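Local coordinates for protein histidinol dehydrogenase (Elizabethkingia anophelis NUHP1, PDB 6AN0) that probably catalyses the two successive NAD-dependent oxidations that turn L-histidinol into L-histidine, the last step of histidine biosynthesis, with the help of zinc, at residues 329-334 with 371-376. Numbering follows the deposited sequence.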
ATOM      1  N   PRO A 329       7.506  -1.530 -17.062  1.00 18.06           N
ATOM      2  CA  PRO A 329       8.905  -1.421 -16.635  1.00 17.49           C
ATOM      3  C   PRO A 329       9.085  -0.600 -15.362  1.00 21.69           C
ATOM      4  O   PRO A 329       8.344   0.347 -15.080  1.00 23.33           O
ATOM      5  CB  PRO A 329       9.578  -0.716 -17.823  1.00 16.64           C
ATOM      6  CG  PRO A 329       8.455   0.159 -18.403  1.00 17.36           C
ATOM      7  CD  PRO A 329       7.203  -0.693 -18.240  1.00 17.68           C
ATOM      8  N   GLU A 330      10.106  -0.971 -14.586  1.00 18.03           N
ATOM      9  CA  GLU A 330      10.494  -0.139 -13.445  1.00 17.11           C
ATOM     10  C   GLU A 330      10.859   1.279 -13.900  1.00 18.32           C
ATOM     11  O   GLU A 330      10.392   2.271 -13.327  1.00 17.88           O
ATOM     12  CB  GLU A 330      11.670  -0.777 -12.705  1.00 21.87           C
ATOM     13  CG  GLU A 330      12.119   0.026 -11.499  1.00 22.98           C
ATOM     14  CD  GLU A 330      13.496  -0.364 -11.000  1.00 32.11           C
ATOM     15  OE1 GLU A 330      14.246  -1.012 -11.754  1.00 29.73           O
ATOM     16  OE2 GLU A 330      13.837   0.011  -9.861  1.00 27.30           O
ATOM     17  N   HIS A 331      11.703   1.391 -14.928  1.00 18.76           N
ATOM     18  CA  HIS A 331      12.061   2.674 -15.528  1.00 18.09           C
ATOM     19  C   HIS A 331      11.713   2.657 -17.006  1.00 18.07           C
ATOM     20  O   HIS A 331      11.992   1.673 -17.703  1.00 17.05           O
ATOM     21  CB  HIS A 331      13.559   2.969 -15.423  1.00 22.09           C
ATOM     22  CG  HIS A 331      14.111   2.897 -14.040  1.00 22.30           C
ATOM     23  ND1 HIS A 331      14.703   1.756 -13.538  1.00 24.77           N
ATOM     24  CD2 HIS A 331      14.207   3.835 -13.069  1.00 25.18           C
ATOM     25  CE1 HIS A 331      15.125   1.992 -12.308  1.00 25.71           C
ATOM     26  NE2 HIS A 331      14.835   3.244 -11.999  1.00 27.67           N
ATOM     27  N   LEU A 332      11.143   3.756 -17.494  1.00 17.87           N
ATOM     28  CA  LEU A 332      10.808   3.909 -18.909  1.00 16.75           C
ATOM     29  C   LEU A 332      11.511   5.153 -19.431  1.00 18.47           C
ATOM     30  O   LEU A 332      11.313   6.239 -18.890  1.00 19.27           O
ATOM     31  CB  LEU A 332       9.294   4.044 -19.086  1.00 16.10           C
ATOM     32  CG  LEU A 332       8.804   4.423 -20.485  1.00 18.54           C
ATOM     33  CD1 LEU A 332       9.252   3.350 -21.491  1.00 18.28           C
ATOM     34  CD2 LEU A 332       7.285   4.569 -20.499  1.00 16.93           C
ATOM     35  N   ILE A 333      12.312   5.011 -20.486  1.00 18.04           N
ATOM     36  CA  ILE A 333      12.939   6.166 -21.129  1.00 18.64           C
ATOM     37  C   ILE A 333      12.292   6.371 -22.496  1.00 21.83           C
ATOM     38  O   ILE A 333      12.347   5.486 -23.360  1.00 19.24           O
ATOM     39  CB  ILE A 333      14.462   6.000 -21.258  1.00 20.87           C
ATOM     40  CG1 ILE A 333      15.096   5.756 -19.876  1.00 20.46           C
ATOM     41  CG2 ILE A 333      15.075   7.240 -21.930  1.00 22.28           C
ATOM     42  CD1 ILE A 333      16.626   5.626 -19.889  1.00 23.78           C
ATOM     43  N   LEU A 334      11.697   7.547 -22.706  1.00 18.10           N
ATOM     44  CA  LEU A 334      11.097   7.891 -23.999  1.00 20.96           C
ATOM     45  C   LEU A 334      12.089   8.764 -24.756  1.00 22.39           C
ATOM     46  O   LEU A 334      12.074   9.990 -24.647  1.00 22.09           O
ATOM     47  CB  LEU A 334       9.757   8.602 -23.832  1.00 21.70           C
ATOM     48  CG  LEU A 334       8.645   7.811 -23.153  1.00 24.63           C
ATOM     49  CD1 LEU A 334       7.356   8.641 -23.236  1.00 27.26           C
ATOM     50  CD2 LEU A 334       8.465   6.406 -23.783  1.00 20.91           C
ATOM     51  N   HIS A 371      13.906   6.882  -6.397  1.00 22.42           N
ATOM     52  CA  HIS A 371      14.417   5.751  -7.165  1.00 20.52           C
ATOM     53  C   HIS A 371      14.011   4.400  -6.589  1.00 18.12           C
ATOM     54  O   HIS A 371      14.396   3.359  -7.148  1.00 22.38           O
ATOM     55  CB  HIS A 371      15.952   5.857  -7.347  1.00 21.15           C
ATOM     56  CG  HIS A 371      16.790   5.460  -6.160  1.00 24.46           C
ATOM     57  ND1 HIS A 371      18.077   5.932  -5.992  1.00 27.01           N
ATOM     58  CD2 HIS A 371      16.573   4.602  -5.132  1.00 29.39           C
ATOM     59  CE1 HIS A 371      18.606   5.399  -4.904  1.00 28.81           C
ATOM     60  NE2 HIS A 371      17.713   4.588  -4.363  1.00 30.34           N
ATOM     61  N   THR A 372      13.257   4.382  -5.483  1.00 21.82           N
ATOM     62  CA  THR A 372      12.791   3.125  -4.876  1.00 19.36           C
ATOM     63  C   THR A 372      11.463   2.772  -5.542  1.00 21.50           C
ATOM     64  O   THR A 372      10.401   3.284  -5.166  1.00 23.98           O
ATOM     65  CB  THR A 372      12.667   3.260  -3.362  1.00 20.84           C
ATOM     66  OG1 THR A 372      13.912   3.733  -2.837  1.00 24.44           O
ATOM     67  CG2 THR A 372      12.407   1.896  -2.727  1.00 23.33           C
ATOM     68  N   LEU A 373      11.527   1.892  -6.539  1.00 20.24           N
ATOM     69  CA  LEU A 373      10.490   1.727  -7.548  1.00 20.12           C
ATOM     70  C   LEU A 373      10.115   0.265  -7.744  1.00 20.23           C
ATOM     71  O   LEU A 373      10.943  -0.626  -7.549  1.00 20.94           O
ATOM     72  CB  LEU A 373      10.962   2.295  -8.889  1.00 18.05           C
ATOM     73  CG  LEU A 373      11.205   3.797  -8.937  1.00 20.10           C
ATOM     74  CD1 LEU A 373      12.079   4.140 -10.144  1.00 21.98           C
ATOM     75  CD2 LEU A 373       9.863   4.504  -9.044  1.00 20.74           C
ATOM     76  N   PRO A 374       8.876   0.000  -8.169  1.00 18.44           N
ATOM     77  CA  PRO A 374       8.413  -1.388  -8.351  1.00 19.98           C
ATOM     78  C   PRO A 374       8.989  -2.006  -9.617  1.00 19.00           C
ATOM     79  O   PRO A 374       8.918  -1.428 -10.707  1.00 26.08           O
ATOM     80  CB  PRO A 374       6.890  -1.243  -8.458  1.00 20.39           C
ATOM     81  CG  PRO A 374       6.707   0.125  -9.033  1.00 20.02           C
ATOM     82  CD  PRO A 374       7.791   0.979  -8.393  1.00 18.39           C
ATOM     83  N   THR A 375       9.531  -3.189  -9.469  1.00 21.02           N
ATOM     84  CA  THR A 375      10.224  -3.893 -10.536  1.00 22.47           C
ATOM     85  C   THR A 375       9.508  -5.218 -10.827  1.00 24.13           C
ATOM     86  O   THR A 375       8.538  -5.587 -10.155  1.00 25.52           O
ATOM     87  CB  THR A 375      11.678  -4.102 -10.120  1.00 29.45           C
ATOM     88  OG1 THR A 375      12.488  -4.307 -11.285  1.00 48.42           O
ATOM     89  CG2 THR A 375      11.737  -5.295  -9.200  1.00 23.78           C
ATOM     90  N   ASN A 376       9.976  -5.927 -11.858  1.00 21.45           N
ATOM     91  CA  ASN A 376       9.500  -7.277 -12.177  1.00 24.61           C
ATOM     92  C   ASN A 376       8.005  -7.289 -12.496  1.00 29.68           C
ATOM     93  O   ASN A 376       7.321  -8.298 -12.289  1.00 30.83           O
ATOM     94  CB  ASN A 376       9.815  -8.254 -11.040  1.00 26.26           C
ATOM     95  CG  ASN A 376       9.792  -9.706 -11.484  1.00 45.01           C
ATOM     96  OD1 ASN A 376       9.972 -10.016 -12.661  1.00 53.10           O
ATOM     97  ND2 ASN A 376       9.561 -10.605 -10.535  1.00 54.97           N
TER
HETATM   98  O   HOH W   1      15.926   2.847  -9.354  1.00 46.62           O
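Glu330 and Leu373 meet where the loop 371-376 passes the start of strand 331-335, an inner strand of the parallel sheet, a worked example of how the start of a strand can present probable catalytic groups. Glu330, just ahead of the strand, reaches out with CG anti to the backbone N (chi1 -179°) and the chain extended beyond it, which brings its CG to 3.6 Å from CB of Leu373, the two side chains crossing at about a right angle. The backbones also touch, through a bent CA-H...O contact from CA of Glu330 to O of Pro374 (3.4 Å, 133° at the hydrogen). The Leu373 side chain continues to the neighbouring imidazole, where CD1 approaches NE2 of His331 obliquely at 3.4 Å. Thr375 crosses Glu330 obliquely; its hydroxyl is hydrogen-bonded to O of Pro240 and stays 3.8 Å from OE1 of Glu330, too far for a hydrogen bond.

A water in the plane of the His331 ring links the segments, 2.9 Å from NE2 of His331 and donating to the carbonyl O of His371 at 2.7 Å. Glu242 bridges them too, OE1 accepting from N of Glu330 and OE2 from N of Asn376. ND1 of His331 is bonded to the carbonyl O of Glu242; partners on both nitrogens should restrain the ring's rotation. Glu330 and His331 are the predicted proton acceptors, and the side chain of His331 lies about 6 Å from the bound zinc ion. To these two the loop thus offers carbon and a carbonyl oxygen rather than a direct hydrogen-bonding partner, and it reaches NE2 of His331 through a water.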